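Local coordinates for protein L-lysine 6-oxidase (Marinomonas mediterranea, PDB 3WEU) that oxidises the epsilon-amino group of free L-lysine with a cysteine tryptophylquinone cofactor, releasing ammonium and the hydrogen peroxide that makes it antibacterial, at residues A[320-328]-A[338-346]; A[383-391]-A[519-530]. All coordinates share one frame; numbering follows the deposited sequence. Where two conformers were deposited one is given.

Overall arrangement
From the N terminus, the chain first closes contact 1: after helix 295-308 a loop carrying 320-328 runs on into helix 336-344 and packs its aromatic side chains on 338-346, with nine residues between the two segments. Contact 2 opens later, when the loop 383-391, between strands 381-382 and 400-402, meets 519-530, which comprises most of strand 518-522 and the turn after it; this closes a loop of 127 residues within the C-terminal family region. The two contacts therefore follow in series, neither nested nor crossed. Their centres lie about 29 Å apart and their nearest atoms about 14 Å, without touching: one a helix-loop aromatic cluster, the other a polar loop-to-turn junction.

Contact 1 of 2, residues A[320-328]-A[338-346]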
# COMPACT_ATOMS: atom_id res chain seq x y z
N GLY A 320 -28.92 -35.78 6.07
CA GLY A 320 -29.27 -37.20 6.00
C GLY A 320 -28.49 -38.09 6.94
O GLY A 320 -28.87 -39.24 7.11
N PHE A 321 -27.41 -37.59 7.52
CA PHE A 321 -26.58 -38.35 8.37
C PHE A 321 -26.97 -38.21 9.84
O PHE A 321 -26.34 -38.87 10.70
CB PHE A 321 -25.11 -38.08 8.09
CG PHE A 321 -24.76 -38.42 6.66
CD1 PHE A 321 -24.44 -39.73 6.33
CD2 PHE A 321 -24.92 -37.51 5.62
CE1 PHE A 321 -24.21 -40.12 4.99
CE2 PHE A 321 -24.72 -37.88 4.30
CZ PHE A 321 -24.35 -39.19 3.97
N PHE A 322 -27.95 -37.37 10.14
CA PHE A 322 -28.44 -37.32 11.50
C PHE A 322 -29.98 -37.29 11.52
O PHE A 322 -30.60 -36.86 12.47
CB PHE A 322 -27.82 -36.23 12.33
CG PHE A 322 -28.01 -34.85 11.78
CD1 PHE A 322 -28.99 -34.04 12.27
CD2 PHE A 322 -27.16 -34.35 10.81
CE1 PHE A 322 -29.14 -32.71 11.82
CE2 PHE A 322 -27.30 -33.03 10.36
CZ PHE A 322 -28.28 -32.21 10.86
N SER A 323 -30.57 -37.79 10.47
CA SER A 323 -32.01 -37.65 10.38
C SER A 323 -32.76 -38.73 11.12
O SER A 323 -33.90 -38.54 11.46
CB SER A 323 -32.48 -37.64 8.95
OG SER A 323 -32.07 -38.82 8.33
N PHE A 324 -32.09 -39.83 11.40
CA PHE A 324 -32.75 -41.07 11.84
C PHE A 324 -33.89 -41.43 10.86
O PHE A 324 -35.07 -41.68 11.20
CB PHE A 324 -33.21 -40.99 13.33
CG PHE A 324 -32.06 -40.95 14.33
CD1 PHE A 324 -31.36 -39.71 14.62
CD2 PHE A 324 -31.66 -42.13 14.99
CE1 PHE A 324 -30.28 -39.67 15.53
CE2 PHE A 324 -30.58 -42.08 15.90
CZ PHE A 324 -29.90 -40.86 16.15
N GLN A 325 -33.54 -41.38 9.59
CA GLN A 325 -34.52 -41.72 8.56
C GLN A 325 -34.68 -43.24 8.66
O GLN A 325 -35.68 -43.74 8.24
CB GLN A 325 -34.14 -41.17 7.16
CG GLN A 325 -32.96 -41.80 6.49
CD GLN A 325 -31.57 -41.46 7.07
OE1 GLN A 325 -31.33 -41.45 8.31
NE2 GLN A 325 -30.67 -41.16 6.19
N PHE A 326 -33.68 -43.93 9.21
CA PHE A 326 -33.82 -45.33 9.56
C PHE A 326 -33.18 -45.40 10.92
O PHE A 326 -32.61 -44.44 11.40
CB PHE A 326 -33.15 -46.31 8.56
CG PHE A 326 -31.65 -46.10 8.37
CD1 PHE A 326 -30.72 -46.83 9.12
CD2 PHE A 326 -31.14 -45.16 7.44
CE1 PHE A 326 -29.31 -46.63 8.94
CE2 PHE A 326 -29.77 -44.98 7.28
CZ PHE A 326 -28.87 -45.75 7.98
N ASP A 327 -33.30 -46.54 11.54
CA ASP A 327 -32.85 -46.74 12.86
C ASP A 327 -31.35 -47.03 12.97
O ASP A 327 -30.91 -48.14 12.64
CB ASP A 327 -33.67 -47.90 13.48
CG ASP A 327 -33.48 -47.97 15.00
OD1 ASP A 327 -32.60 -47.25 15.59
OD2 ASP A 327 -34.22 -48.77 15.62
N TYR A 328 -30.57 -46.05 13.44
CA TYR A 328 -29.12 -46.19 13.52
C TYR A 328 -28.73 -47.27 14.55
O TYR A 328 -27.62 -47.81 14.46
CB TYR A 328 -28.38 -44.83 13.77
CG TYR A 328 -28.66 -43.73 12.72
CD1 TYR A 328 -28.95 -44.03 11.37
CD2 TYR A 328 -28.76 -42.41 13.09
CE1 TYR A 328 -29.26 -43.00 10.45
CE2 TYR A 328 -29.03 -41.39 12.16
CZ TYR A 328 -29.27 -41.68 10.89
OH TYR A 328 -29.57 -40.65 10.08
N ASN A 338 -29.02 -50.31 4.62
CA ASN A 338 -29.08 -48.93 5.08
C ASN A 338 -27.82 -48.44 5.78
O ASN A 338 -27.31 -47.33 5.46
CB ASN A 338 -30.23 -48.76 6.06
CG ASN A 338 -31.58 -48.80 5.41
OD1 ASN A 338 -31.73 -48.49 4.25
ND2 ASN A 338 -32.58 -49.15 6.18
N ARG A 339 -27.28 -49.23 6.71
CA ARG A 339 -26.07 -48.80 7.42
C ARG A 339 -24.88 -48.70 6.47
O ARG A 339 -24.05 -47.77 6.58
CB ARG A 339 -25.74 -49.71 8.59
CG ARG A 339 -26.77 -49.68 9.70
CD ARG A 339 -26.32 -50.54 10.87
NE ARG A 339 -26.83 -51.87 10.67
CZ ARG A 339 -26.12 -52.91 10.29
NH1 ARG A 339 -24.83 -52.79 10.12
NH2 ARG A 339 -26.70 -54.06 10.11
N MET A 340 -24.80 -49.65 5.53
CA MET A 340 -23.70 -49.67 4.58
C MET A 340 -23.78 -48.46 3.60
O MET A 340 -22.74 -47.91 3.20
CB MET A 340 -23.74 -50.94 3.76
CG MET A 340 -23.35 -52.19 4.48
SD MET A 340 -21.62 -52.22 4.92
CE MET A 340 -20.87 -51.79 3.44
N LYS A 341 -24.98 -48.11 3.20
CA LYS A 341 -25.17 -46.96 2.33
C LYS A 341 -24.67 -45.71 3.07
O LYS A 341 -23.97 -44.92 2.48
CB LYS A 341 -26.58 -46.77 1.94
CG LYS A 341 -26.74 -45.82 0.75
CD LYS A 341 -28.21 -45.66 0.43
CE LYS A 341 -28.58 -45.67 -1.06
NZ LYS A 341 -27.48 -45.15 -1.87
N TYR A 342 -25.02 -45.54 4.35
CA TYR A 342 -24.61 -44.41 5.19
C TYR A 342 -23.08 -44.35 5.25
O TYR A 342 -22.45 -43.36 4.96
CB TYR A 342 -25.24 -44.59 6.59
CG TYR A 342 -24.99 -43.55 7.64
CD1 TYR A 342 -23.72 -43.30 8.14
CD2 TYR A 342 -26.05 -42.80 8.16
CE1 TYR A 342 -23.49 -42.32 9.13
CE2 TYR A 342 -25.82 -41.81 9.11
CZ TYR A 342 -24.55 -41.59 9.61
OH TYR A 342 -24.34 -40.60 10.54
N TYR A 343 -22.46 -45.49 5.55
CA TYR A 343 -21.03 -45.59 5.63
C TYR A 343 -20.31 -45.34 4.30
O TYR A 343 -19.27 -44.69 4.26
CB TYR A 343 -20.65 -47.03 6.08
CG TYR A 343 -19.18 -47.30 6.00
CD1 TYR A 343 -18.31 -46.83 6.94
CD2 TYR A 343 -18.64 -48.06 4.97
CE1 TYR A 343 -16.92 -47.11 6.87
CE2 TYR A 343 -17.29 -48.34 4.88
CZ TYR A 343 -16.42 -47.86 5.85
OH TYR A 343 -15.05 -48.08 5.76
N ASN A 344 -20.90 -45.83 3.23
CA ASN A 344 -20.25 -45.72 1.92
C ASN A 344 -20.30 -44.29 1.38
O ASN A 344 -19.63 -43.99 0.41
CB ASN A 344 -20.84 -46.69 0.93
CG ASN A 344 -20.34 -48.10 1.14
OD1 ASN A 344 -19.19 -48.31 1.49
ND2 ASN A 344 -21.14 -49.05 0.68
N TYR A 345 -21.04 -43.40 2.05
CA TYR A 345 -20.97 -41.98 1.72
C TYR A 345 -19.84 -41.24 2.40
O TYR A 345 -19.61 -40.03 2.09
CB TYR A 345 -22.30 -41.32 2.05
CG TYR A 345 -23.42 -41.51 1.03
CD1 TYR A 345 -23.19 -41.33 -0.37
CD2 TYR A 345 -24.71 -41.82 1.43
CE1 TYR A 345 -24.26 -41.44 -1.30
CE2 TYR A 345 -25.76 -41.94 0.50
CZ TYR A 345 -25.53 -41.71 -0.83
OH TYR A 345 -26.52 -41.79 -1.69
N PHE A 346 -19.13 -41.91 3.32
CA PHE A 346 -17.92 -41.31 3.94
C PHE A 346 -16.73 -41.53 3.06
O PHE A 346 -16.57 -42.59 2.48
CB PHE A 346 -17.72 -41.83 5.36
CG PHE A 346 -18.69 -41.21 6.34
CD1 PHE A 346 -20.04 -41.49 6.31
CD2 PHE A 346 -18.22 -40.34 7.28
CE1 PHE A 346 -20.93 -40.88 7.18
CE2 PHE A 346 -19.07 -39.70 8.17
CZ PHE A 346 -20.43 -39.96 8.12
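Phe321 and Tyr342 make the buried end of this contact. The Phe321 ring drives its edge into the face of Tyr342, CD1 over the ring centre, with the planes at 76°. Tyr342 CG lies anti to its own backbone N (chi1 -179°), which carries the phenol off the helix and against the end of the 3-10 segment at 320-321; there OH donates to Phe321 O at 2.6 Å, in the carbonyl plane and on a lone pair. Buried Phe346 turns its edge to the Phe321 face, Phe346 CE1 to Phe321 CD1 3.8 Å, and Tyr345 CB abuts Phe321 CZ at 3.5 Å. Along its CE2 edge Tyr342 meets the face of Tyr328, centroids 5.3 Å apart. Trp416 of helix 407-418 adds an edge-to-face pair with Tyr342, and Phe346 packs on Leu413, joining loop and helix 336-344 to that helix.

The outer end is closely packed but nearer solvent: Phe326 and Asn338 are partly exposed, Gln325 exposed. Asn338 CB sits over the Phe326 ring, 3.6 Å from the centroid, a CH-pi contact; the Asn338 amide lies 31° from the ring plane, and its ND2 bonds to Asn335 OD1. Within 320-328, Gln325 OE1 accepts from Tyr328 OH at 2.6 Å, in the carbonyl plane.

Aromatic edges and faces thus fill the buried half, where one phenol proton satisfies the Phe321 carbonyl and fixes how Tyr342 stands against the loop.

Contact 2 of 2, residues A[383-391]-A[519-530]; sequences SNSVSSSNF and QTVNFSEPSVNK
Asn529 reaches into the 383-391 loop, and its ND2 bridges two carbonyls there: Asn384 O at 2.9 Å and Ser387 O at 3.0 Å, the second bond the straighter (162°). Both oxygens are approached from above their carbonyl planes. Ser388 OG both accepts and donates: it takes Asn529 N-H at 2.8 Å (to N) and gives to Lys530 O at 2.9 Å, on a lone pair in the carbonyl plane; chi1 of -64° sets the hydroxyl beside its own N, facing that backbone. Ser389 N closes the row on Ser527 O, nearly straight at 169°. Beyond these, the Lys530 chain runs past Val386 O, a buried oxygen with no partner in the model, and Lys530 CB meets Phe391 CZ at 3.7 Å.

In the second shell, Asn384 OD1 makes an Asx turn (Val386 N) extended to an Asx motif (Ser387 N), curling the loop around the Asn529 amide; Asn384 ND2 bonds to Val398 O. Water 1 accepts from Gln519 NE2 and lies within bonding distance of Ser385 O and Thr520 O.

Outward, strand 518-522 pairs with strand 575-579, Gln519 OE1 bonds Trp580 NE1, the residue preceding in sequence Trp581, the cofactor's tryptophylquinone half, and Val521 and Asn529 pack on strand 400-402.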
# COMPACT_ATOMS: atom_id res chain seq x y z
N SER A 383 -7.05 -31.15 4.30
CA SER A 383 -5.87 -30.50 4.81
C SER A 383 -5.02 -29.82 3.71
O SER A 383 -4.04 -29.21 4.02
CB SER A 383 -5.08 -31.41 5.75
OG SER A 383 -5.76 -31.65 6.99
N ASN A 384 -5.36 -30.01 2.43
CA ASN A 384 -4.87 -29.11 1.40
C ASN A 384 -5.72 -28.93 0.20
O ASN A 384 -5.56 -29.62 -0.83
CB ASN A 384 -3.42 -29.41 0.96
CG ASN A 384 -2.97 -28.43 -0.07
OD1 ASN A 384 -3.43 -27.30 -0.07
ND2 ASN A 384 -2.01 -28.81 -0.89
N SER A 385 -6.62 -27.96 0.29
CA SER A 385 -7.45 -27.50 -0.78
C SER A 385 -6.92 -26.18 -1.39
O SER A 385 -7.64 -25.54 -2.13
CB SER A 385 -8.86 -27.24 -0.25
OG SER A 385 -8.80 -26.41 0.94
N VAL A 386 -5.74 -25.77 -0.98
CA VAL A 386 -5.18 -24.45 -1.22
C VAL A 386 -4.13 -24.43 -2.32
O VAL A 386 -4.16 -23.57 -3.23
CB VAL A 386 -4.56 -23.93 0.10
CG1 VAL A 386 -3.95 -22.56 -0.11
CG2 VAL A 386 -5.69 -23.77 1.14
N SER A 387 -3.20 -25.37 -2.29
CA SER A 387 -2.09 -25.37 -3.31
C SER A 387 -2.11 -26.61 -4.20
O SER A 387 -2.46 -27.69 -3.78
CB SER A 387 -0.73 -25.21 -2.58
OG SER A 387 -0.55 -26.27 -1.63
N SER A 388 -1.79 -26.44 -5.47
CA SER A 388 -1.79 -27.53 -6.41
C SER A 388 -0.53 -28.35 -6.35
O SER A 388 0.46 -27.97 -5.72
CB SER A 388 -1.90 -26.93 -7.84
OG SER A 388 -3.09 -26.25 -8.07
N SER A 389 -0.53 -29.45 -7.10
CA SER A 389 0.62 -30.36 -7.19
C SER A 389 1.87 -29.61 -7.64
O SER A 389 2.97 -30.00 -7.25
CB SER A 389 0.34 -31.47 -8.22
OG SER A 389 0.07 -30.96 -9.53
N ASN A 390 1.68 -28.55 -8.46
CA ASN A 390 2.80 -27.85 -9.08
C ASN A 390 3.15 -26.51 -8.49
O ASN A 390 3.77 -25.71 -9.15
CB ASN A 390 2.63 -27.72 -10.60
CG ASN A 390 1.44 -26.86 -10.99
OD1 ASN A 390 0.48 -26.75 -10.24
ND2 ASN A 390 1.48 -26.32 -12.18
N PHE A 391 2.77 -26.27 -7.23
CA PHE A 391 3.17 -25.04 -6.52
C PHE A 391 4.53 -25.21 -5.90
O PHE A 391 5.07 -26.33 -5.84
CB PHE A 391 2.17 -24.75 -5.39
CG PHE A 391 0.98 -23.93 -5.80
CD1 PHE A 391 0.36 -24.11 -7.04
CD2 PHE A 391 0.40 -23.03 -4.87
CE1 PHE A 391 -0.75 -23.36 -7.38
CE2 PHE A 391 -0.72 -22.28 -5.20
CZ PHE A 391 -1.31 -22.48 -6.45
N GLN A 519 -13.57 -22.38 1.70
CA GLN A 519 -12.66 -22.49 0.54
C GLN A 519 -13.48 -22.86 -0.65
O GLN A 519 -14.37 -23.70 -0.54
CB GLN A 519 -11.65 -23.60 0.81
CG GLN A 519 -10.44 -23.54 -0.10
CD GLN A 519 -9.48 -22.42 0.18
OE1 GLN A 519 -9.38 -21.90 1.29
NE2 GLN A 519 -8.75 -22.02 -0.88
N THR A 520 -13.19 -22.26 -1.82
CA THR A 520 -13.79 -22.68 -3.05
C THR A 520 -12.82 -23.68 -3.68
O THR A 520 -11.71 -23.31 -4.10
CB THR A 520 -13.95 -21.37 -3.90
OG1 THR A 520 -15.00 -20.60 -3.23
CG2 THR A 520 -14.41 -21.68 -5.23
N VAL A 521 -13.23 -24.94 -3.73
CA VAL A 521 -12.35 -26.10 -4.01
C VAL A 521 -12.73 -26.77 -5.35
O VAL A 521 -13.88 -27.21 -5.58
CB VAL A 521 -12.43 -27.16 -2.89
CG1 VAL A 521 -11.35 -28.20 -3.09
CG2 VAL A 521 -12.32 -26.48 -1.50
N ASN A 522 -11.75 -26.85 -6.25
CA ASN A 522 -11.94 -27.48 -7.54
C ASN A 522 -12.29 -28.96 -7.30
O ASN A 522 -11.64 -29.61 -6.45
CB ASN A 522 -10.63 -27.45 -8.37
CG ASN A 522 -10.72 -28.35 -9.56
OD1 ASN A 522 -10.31 -29.49 -9.52
ND2 ASN A 522 -11.42 -27.89 -10.56
N PHE A 523 -13.17 -29.53 -8.11
CA PHE A 523 -13.41 -30.94 -7.95
C PHE A 523 -13.31 -31.77 -9.26
O PHE A 523 -13.86 -32.85 -9.36
CB PHE A 523 -14.72 -31.19 -7.26
CG PHE A 523 -15.92 -30.60 -7.93
CD1 PHE A 523 -16.71 -31.36 -8.75
CD2 PHE A 523 -16.34 -29.31 -7.63
CE1 PHE A 523 -17.88 -30.87 -9.33
CE2 PHE A 523 -17.50 -28.79 -8.23
CZ PHE A 523 -18.26 -29.56 -9.09
N SER A 524 -12.60 -31.26 -10.24
CA SER A 524 -12.54 -31.91 -11.58
C SER A 524 -11.18 -32.48 -11.86
O SER A 524 -11.04 -33.40 -12.66
CB SER A 524 -12.89 -30.93 -12.69
OG SER A 524 -12.02 -29.82 -12.69
N GLU A 525 -10.14 -31.93 -11.26
CA GLU A 525 -8.76 -32.34 -11.57
C GLU A 525 -8.05 -32.58 -10.25
O GLU A 525 -7.70 -31.62 -9.52
CB GLU A 525 -8.01 -31.24 -12.33
CG GLU A 525 -8.46 -31.11 -13.79
CD GLU A 525 -7.93 -32.29 -14.63
OE1 GLU A 525 -7.17 -33.15 -14.13
OE2 GLU A 525 -8.40 -32.38 -15.74
N PRO A 526 -7.80 -33.86 -9.93
CA PRO A 526 -7.29 -34.20 -8.61
C PRO A 526 -6.00 -33.51 -8.22
O PRO A 526 -5.75 -33.27 -7.02
CB PRO A 526 -7.05 -35.69 -8.74
CG PRO A 526 -8.18 -36.17 -9.65
CD PRO A 526 -8.34 -35.05 -10.66
N SER A 527 -5.14 -33.19 -9.20
CA SER A 527 -3.84 -32.58 -8.89
C SER A 527 -3.84 -31.02 -8.82
O SER A 527 -2.85 -30.40 -8.47
CB SER A 527 -2.80 -33.08 -9.96
OG SER A 527 -3.13 -32.45 -11.19
N VAL A 528 -4.99 -30.41 -9.05
CA VAL A 528 -5.13 -28.97 -9.16
C VAL A 528 -6.04 -28.40 -8.07
O VAL A 528 -7.21 -28.82 -7.94
CB VAL A 528 -5.74 -28.61 -10.47
CG1 VAL A 528 -5.91 -27.09 -10.54
CG2 VAL A 528 -4.79 -29.07 -11.63
N ASN A 529 -5.50 -27.48 -7.28
CA ASN A 529 -6.38 -26.61 -6.45
C ASN A 529 -6.60 -25.23 -7.10
O ASN A 529 -7.69 -24.73 -7.08
CB ASN A 529 -5.85 -26.49 -5.02
CG ASN A 529 -6.28 -27.64 -4.15
OD1 ASN A 529 -7.43 -28.01 -4.17
ND2 ASN A 529 -5.38 -28.20 -3.38
N LYS A 530 -5.54 -24.64 -7.63
CA LYS A 530 -5.59 -23.28 -8.20
C LYS A 530 -4.88 -23.31 -9.57
O LYS A 530 -3.99 -24.13 -9.80
CB LYS A 530 -4.96 -22.22 -7.24
CG LYS A 530 -5.79 -22.15 -6.00
CD LYS A 530 -5.87 -20.90 -5.28
CE LYS A 530 -6.43 -21.17 -3.92
NZ LYS A 530 -5.91 -20.03 -3.21
O HOH W 1 -8.97 -23.39 -3.52
O HOH W 2 -2.11 -26.15 -10.76